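Clostripain-related protein (PDB 6N9J) is a secreted C11-family cysteine protease that probably cleaves peptide bonds and can be trapped by an irreversible, covalently bound peptide inhibitor. Local coordinates at residues A[23-28]-A[229-234]; A[91-96]-A[148-153]. All coordinates share one frame; numbering follows the deposited sequence.

Interaction 1 of 2, residues A[23-28]-A[229-234]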
loop_
_atom_site.group_PDB
_atom_site.type_symbol
_atom_site.label_atom_id
_atom_site.label_comp_id
_atom_site.label_asym_id
_atom_site.label_seq_id
_atom_site.Cartn_x
_atom_site.Cartn_y
_atom_site.Cartn_z
ATOM N N LEU A 23 8.188 12.523 -5.707
ATOM C CA LEU A 23 8.763 11.775 -4.603
ATOM C C LEU A 23 10.217 11.389 -4.852
ATOM O O LEU A 23 10.833 10.723 -4.017
ATOM C CB LEU A 23 7.940 10.513 -4.330
ATOM C CG LEU A 23 6.515 10.799 -3.845
ATOM C CD1 LEU A 23 5.757 9.512 -3.640
ATOM C CD2 LEU A 23 6.548 11.620 -2.564
ATOM N N SER A 24 10.764 11.817 -5.989
ATOM C CA SER A 24 12.096 11.368 -6.407
ATOM C C SER A 24 13.153 11.609 -5.336
ATOM O O SER A 24 14.125 10.856 -5.238
ATOM C CB SER A 24 12.517 12.056 -7.694
ATOM O OG SER A 24 12.562 13.454 -7.500
ATOM N N ARG A 25 12.945 12.651 -4.531
ATOM C CA ARG A 25 13.897 13.049 -3.495
ATOM C C ARG A 25 13.961 12.084 -2.296
ATOM O O ARG A 25 14.859 12.202 -1.461
ATOM C CB ARG A 25 13.562 14.458 -2.984
ATOM C CG ARG A 25 12.449 14.485 -1.950
ATOM C CD ARG A 25 12.278 15.873 -1.339
ATOM N NE ARG A 25 11.528 16.773 -2.214
ATOM C CZ ARG A 25 11.358 18.076 -1.992
ATOM N NH1 ARG A 25 11.890 18.651 -0.920
ATOM N NH2 ARG A 25 10.652 18.804 -2.848
ATOM N N PHE A 26 13.013 11.154 -2.194
ATOM C CA PHE A 26 13.017 10.207 -1.077
ATOM C C PHE A 26 13.651 8.856 -1.436
ATOM O O PHE A 26 14.104 8.125 -0.555
ATOM C CB PHE A 26 11.596 9.958 -0.566
ATOM C CG PHE A 26 10.906 11.184 -0.048
ATOM C CD1 PHE A 26 11.324 11.785 1.133
ATOM C CD2 PHE A 26 9.818 11.723 -0.726
ATOM C CE1 PHE A 26 10.687 12.922 1.618
ATOM C CE2 PHE A 26 9.179 12.847 -0.250
ATOM C CZ PHE A 26 9.612 13.450 0.930
ATOM N N ALA A 27 13.679 8.535 -2.725
ATOM C CA ALA A 27 14.040 7.188 -3.190
ATOM C C ALA A 27 15.432 6.727 -2.736
ATOM O O ALA A 27 15.554 5.692 -2.090
ATOM C CB ALA A 27 13.941 7.120 -4.705
ATOM N N SER A 28 16.474 7.494 -3.066
ATOM C CA SER A 28 17.858 7.102 -2.744
ATOM C C SER A 28 18.077 6.880 -1.247
ATOM O O SER A 28 18.814 5.977 -0.847
ATOM C CB SER A 28 18.846 8.153 -3.253
ATOM O OG SER A 28 18.972 8.074 -4.661
ATOM N N ILE A 229 7.665 19.001 12.322
ATOM C CA ILE A 229 7.578 18.012 11.255
ATOM C C ILE A 229 8.284 18.514 9.996
ATOM O O ILE A 229 8.199 19.694 9.644
ATOM C CB ILE A 229 6.118 17.651 10.929
ATOM C CG1 ILE A 229 6.066 16.542 9.879
ATOM C CG2 ILE A 229 5.320 18.881 10.471
ATOM C CD1 ILE A 229 4.668 16.088 9.568
ATOM N N SER A 230 9.016 17.618 9.341
ATOM C CA SER A 230 9.669 17.952 8.080
ATOM C C SER A 230 9.894 16.683 7.273
ATOM O O SER A 230 9.694 15.586 7.775
ATOM C CB SER A 230 10.996 18.673 8.319
ATOM O OG SER A 230 11.956 17.782 8.858
ATOM N N ASN A 231 10.295 16.840 6.017
ATOM C CA ASN A 231 10.589 15.693 5.168
ATOM C C ASN A 231 11.786 14.909 5.730
ATOM O O ASN A 231 11.918 13.705 5.497
ATOM C CB ASN A 231 10.853 16.149 3.724
ATOM C CG ASN A 231 9.607 16.735 3.045
ATOM O OD1 ASN A 231 8.485 16.249 3.236
ATOM N ND2 ASN A 231 9.806 17.783 2.251
ATOM N N GLU A 232 12.635 15.600 6.491
ATOM C CA GLU A 232 13.809 14.988 7.113
ATOM C C GLU A 232 13.510 14.393 8.482
ATOM O O GLU A 232 14.325 13.655 9.040
ATOM C CB GLU A 232 14.936 16.016 7.257
ATOM C CG GLU A 232 15.766 16.215 6.009
ATOM C CD GLU A 232 15.133 17.184 5.030
ATOM O OE1 GLU A 232 14.018 17.681 5.305
ATOM O OE2 GLU A 232 15.757 17.454 3.981
ATOM N N ASN A 233 12.342 14.725 9.024
ATOM C CA ASN A 233 11.996 14.351 10.391
ATOM C C ASN A 233 10.486 14.308 10.605
ATOM O O ASN A 233 9.876 15.316 10.949
ATOM C CB ASN A 233 12.636 15.335 11.374
ATOM C CG ASN A 233 12.367 14.977 12.824
ATOM O OD1 ASN A 233 12.165 13.809 13.161
ATOM N ND2 ASN A 233 12.370 15.988 13.691
ATOM N N TRP A 234 9.887 13.137 10.415
ATOM C CA TRP A 234 8.437 13.044 10.458
ATOM C C TRP A 234 7.929 12.803 11.869
ATOM O O TRP A 234 8.088 11.708 12.418
ATOM C CB TRP A 234 7.936 11.945 9.530
ATOM C CG TRP A 234 6.530 12.163 9.102
ATOM C CD1 TRP A 234 5.398 11.725 9.734
ATOM C CD2 TRP A 234 6.088 12.898 7.946
ATOM N NE1 TRP A 234 4.281 12.138 9.036
ATOM C CE2 TRP A 234 4.677 12.853 7.936
ATOM C CE3 TRP A 234 6.750 13.576 6.914
ATOM C CZ2 TRP A 234 3.918 13.461 6.936
ATOM C CZ3 TRP A 234 5.998 14.179 5.923
ATOM C CH2 TRP A 234 4.595 14.119 5.940
#
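Asn231 OD1 meets two partners of quite different kind: it accepts a hydrogen bond from the backbone of the bound peptide, and it lies against the edge of the Phe26 ring, near the ring plane, with Phe26 CZ 3.8 Å from Asn231 OD1. The other arm of the amide, ND2, makes a weak hydrogen bond to the peptide backbone. Both polar atoms of the amide are thus engaged by the inhibitor backbone, while the Phe26 ring edge borders OD1. Ring and amide stand almost perpendicular, their planes 82° apart, and the contact continues up the side chain, where Phe26 CE1 lies 3.9 Å from Asn231 CB. Arg25 comes to the same amide obliquely: its NH1 is 3.9 Å from Asn231 ND2, an approach between two nitrogens that is not a hydrogen bond.

Substrate clefts of alpha/beta folds commonly lie where helix starts and loops meet at the C-terminal ends of the parallel strands. In this clan CD protease the 23-28 segment follows strand 9-18 and forms the first turn of helix 24-37, whereas 229-234 belongs to the loop before strand 239-244. Asn231 occupies the second position of a type I turn from Ser230 to Asn233, closed by Asn233 N giving a hydrogen bond to Ser230 O at 3.1 Å; Ser230 N returns one to Asn233 O.

On the helical side, Arg25 CG sits 3.9 Å above the Phe26 ring, over its centre (chi1 81°). From there the chain climbs away from the face and, bent at chi3, brings NH1 toward Asn231. Arg25 and Asn231 also pack on apolar side chains of the peptide, Trp234 touches its backbone, and Phe26 rests on Trp110 of strand 105-110.

Interaction 2 of 2, residues A[91-96]-A[148-153]; sequences NVFTTA and SVAPHF
This is a small apolar contact between a helix and a loop, at the N-terminal end of the parallel strands in the alpha/beta fold of this clan CD protease. Helix 86-99 leads into strand 105-110, and the 148-153 loop closes the next beta-alpha-beta crossover, joining helix 140-146 to the parallel strand 155-159. It illustrates how a crossover loop can pack against the helix that precedes strand 105-110 without any hydrogen bond across the contact. Phe93 is the buried partner. Its CG lies beside the backbone N (chi1 -75°), which turns the ring toward the loop, and Phe93 CD2 meets the methyl CB of Ala150 at 4.0 Å, obliquely to the ring. Val149 comes from another direction, its CG2 near the ring plane at the edge and 4.2 Å from Phe93 CB. The ring also packs on Phe109 and Leu147, so it joins helix, loop and sheet. Further along the loop, Phe153 touches Tyr105 and Val107 and makes backbone hydrogen bonds with Arg175 and Asp177. At the exposed border, Thr94 crosses Val149 at about a right angle: Thr94 OG1, hydrogen-bonded to Lys90 O one helical turn back, lies 4.0 Å from Val149 CG2.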
loop_
_atom_site.group_PDB
_atom_site.type_symbol
_atom_site.label_atom_id
_atom_site.label_comp_id
_atom_site.label_asym_id
_atom_site.label_seq_id
_atom_site.Cartn_x
_atom_site.Cartn_y
_atom_site.Cartn_z
ATOM N N ASN A 91 7.639 -6.752 -17.620
ATOM C CA ASN A 91 9.018 -7.089 -17.977
ATOM C C ASN A 91 9.928 -7.083 -16.747
ATOM O O ASN A 91 10.758 -7.988 -16.567
ATOM C CB ASN A 91 9.550 -6.127 -19.043
ATOM C CG ASN A 91 10.992 -6.436 -19.456
ATOM O OD1 ASN A 91 11.932 -5.773 -19.013
ATOM N ND2 ASN A 91 11.168 -7.441 -20.313
ATOM N N VAL A 92 9.763 -6.073 -15.894
ATOM C CA VAL A 92 10.527 -6.016 -14.654
ATOM C C VAL A 92 10.269 -7.257 -13.813
ATOM O O VAL A 92 11.211 -7.885 -13.332
ATOM C CB VAL A 92 10.185 -4.766 -13.825
ATOM C CG1 VAL A 92 10.878 -4.823 -12.466
ATOM C CG2 VAL A 92 10.565 -3.508 -14.582
ATOM N N PHE A 93 8.990 -7.597 -13.633
ATOM C CA PHE A 93 8.583 -8.777 -12.865
ATOM C C PHE A 93 9.187 -10.062 -13.409
ATOM O O PHE A 93 9.757 -10.848 -12.673
ATOM C CB PHE A 93 7.060 -8.943 -12.874
ATOM C CG PHE A 93 6.318 -7.978 -11.983
ATOM C CD1 PHE A 93 6.983 -7.227 -11.033
ATOM C CD2 PHE A 93 4.938 -7.848 -12.088
ATOM C CE1 PHE A 93 6.292 -6.347 -10.216
ATOM C CE2 PHE A 93 4.241 -6.961 -11.275
ATOM C CZ PHE A 93 4.925 -6.216 -10.332
ATOM N N THR A 94 9.001 -10.281 -14.705
ATOM C CA THR A 94 9.423 -11.501 -15.364
ATOM C C THR A 94 10.918 -11.721 -15.176
ATOM O O THR A 94 11.354 -12.817 -14.847
ATOM C CB THR A 94 9.079 -11.460 -16.860
ATOM O OG1 THR A 94 7.653 -11.432 -17.009
ATOM C CG2 THR A 94 9.627 -12.680 -17.575
ATOM N N THR A 95 11.689 -10.657 -15.356
ATOM C CA THR A 95 13.136 -10.702 -15.178
ATOM C C THR A 95 13.527 -10.974 -13.731
ATOM O O THR A 95 14.380 -11.817 -13.453
ATOM C CB THR A 95 13.790 -9.374 -15.623
ATOM O OG1 THR A 95 13.465 -9.110 -16.990
ATOM C CG2 THR A 95 15.292 -9.439 -15.473
ATOM N N ALA A 96 12.905 -10.238 -12.814
ATOM C CA ALA A 96 13.250 -10.315 -11.403
ATOM C C ALA A 96 13.073 -11.722 -10.827
ATOM O O ALA A 96 13.956 -12.236 -10.141
ATOM C CB ALA A 96 12.413 -9.324 -10.610
ATOM N N SER A 148 -0.330 -10.599 -12.864
ATOM C CA SER A 148 -0.743 -11.913 -13.349
ATOM C C SER A 148 0.431 -12.743 -13.873
ATOM O O SER A 148 0.338 -13.963 -13.932
ATOM C CB SER A 148 -1.805 -11.780 -14.449
ATOM O OG SER A 148 -1.216 -11.511 -15.714
ATOM N N VAL A 149 1.515 -12.083 -14.272
ATOM C CA VAL A 149 2.708 -12.770 -14.763
ATOM C C VAL A 149 3.698 -12.991 -13.629
ATOM O O VAL A 149 4.739 -13.610 -13.813
ATOM C CB VAL A 149 3.428 -11.984 -15.886
ATOM C CG1 VAL A 149 2.457 -11.603 -17.000
ATOM C CG2 VAL A 149 4.114 -10.754 -15.317
ATOM N N ALA A 150 3.366 -12.454 -12.460
ATOM C CA ALA A 150 4.213 -12.564 -11.284
ATOM C C ALA A 150 3.854 -13.819 -10.494
ATOM O O ALA A 150 2.774 -14.382 -10.674
ATOM C CB ALA A 150 4.061 -11.316 -10.408
ATOM N N PRO A 151 4.752 -14.260 -9.605
ATOM C CA PRO A 151 4.367 -15.332 -8.683
ATOM C C PRO A 151 3.317 -14.863 -7.676
ATOM O O PRO A 151 3.082 -13.654 -7.529
ATOM C CB PRO A 151 5.681 -15.670 -7.980
ATOM C CG PRO A 151 6.482 -14.396 -8.076
ATOM C CD PRO A 151 6.155 -13.854 -9.422
ATOM N N HIS A 152 2.687 -15.810 -6.989
ATOM C CA HIS A 152 1.757 -15.463 -5.931
ATOM C C HIS A 152 2.564 -14.993 -4.727
ATOM O O HIS A 152 3.535 -15.643 -4.341
ATOM C CB HIS A 152 0.871 -16.657 -5.566
ATOM C CG HIS A 152 -0.089 -16.371 -4.452
ATOM N ND1 HIS A 152 -1.212 -15.591 -4.621
ATOM C CD2 HIS A 152 -0.077 -16.740 -3.149
ATOM C CE1 HIS A 152 -1.858 -15.495 -3.470
ATOM N NE2 HIS A 152 -1.187 -16.184 -2.562
ATOM N N PHE A 153 2.171 -13.866 -4.135
ATOM C CA PHE A 153 2.950 -13.289 -3.042
ATOM C C PHE A 153 2.448 -13.659 -1.652
ATOM O O PHE A 153 1.236 -13.720 -1.403
ATOM C CB PHE A 153 2.994 -11.772 -3.170
ATOM C CG PHE A 153 3.725 -11.287 -4.394
ATOM C CD1 PHE A 153 5.108 -11.315 -4.440
ATOM C CD2 PHE A 153 3.023 -10.781 -5.488
ATOM C CE1 PHE A 153 5.785 -10.864 -5.567
ATOM C CE2 PHE A 153 3.689 -10.323 -6.610
ATOM C CZ PHE A 153 5.080 -10.372 -6.652
#

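Interactions 1 and 2 lie toward opposite ends of the strands of the central sheet, their centres 29 Å apart and their nearest atoms about 15 Å apart, with no touch between them. Along the chain interaction 2 is nested within interaction 1, in the order 23-28, 91-96, 148-153, 229-234. Strand 105-110 connects them: Trp110, at its end, packs against Leu23, Phe26 and Ala27 of interaction 1, while Phe109 and Tyr105 meet residues from the segments of interaction 2. Substrate sites of alpha/beta enzymes commonly lie at the C-terminal ends of the parallel strands, consistent with the peptide bordering the helix start and turn of interaction 1; interaction 2 lies at the other strand ends.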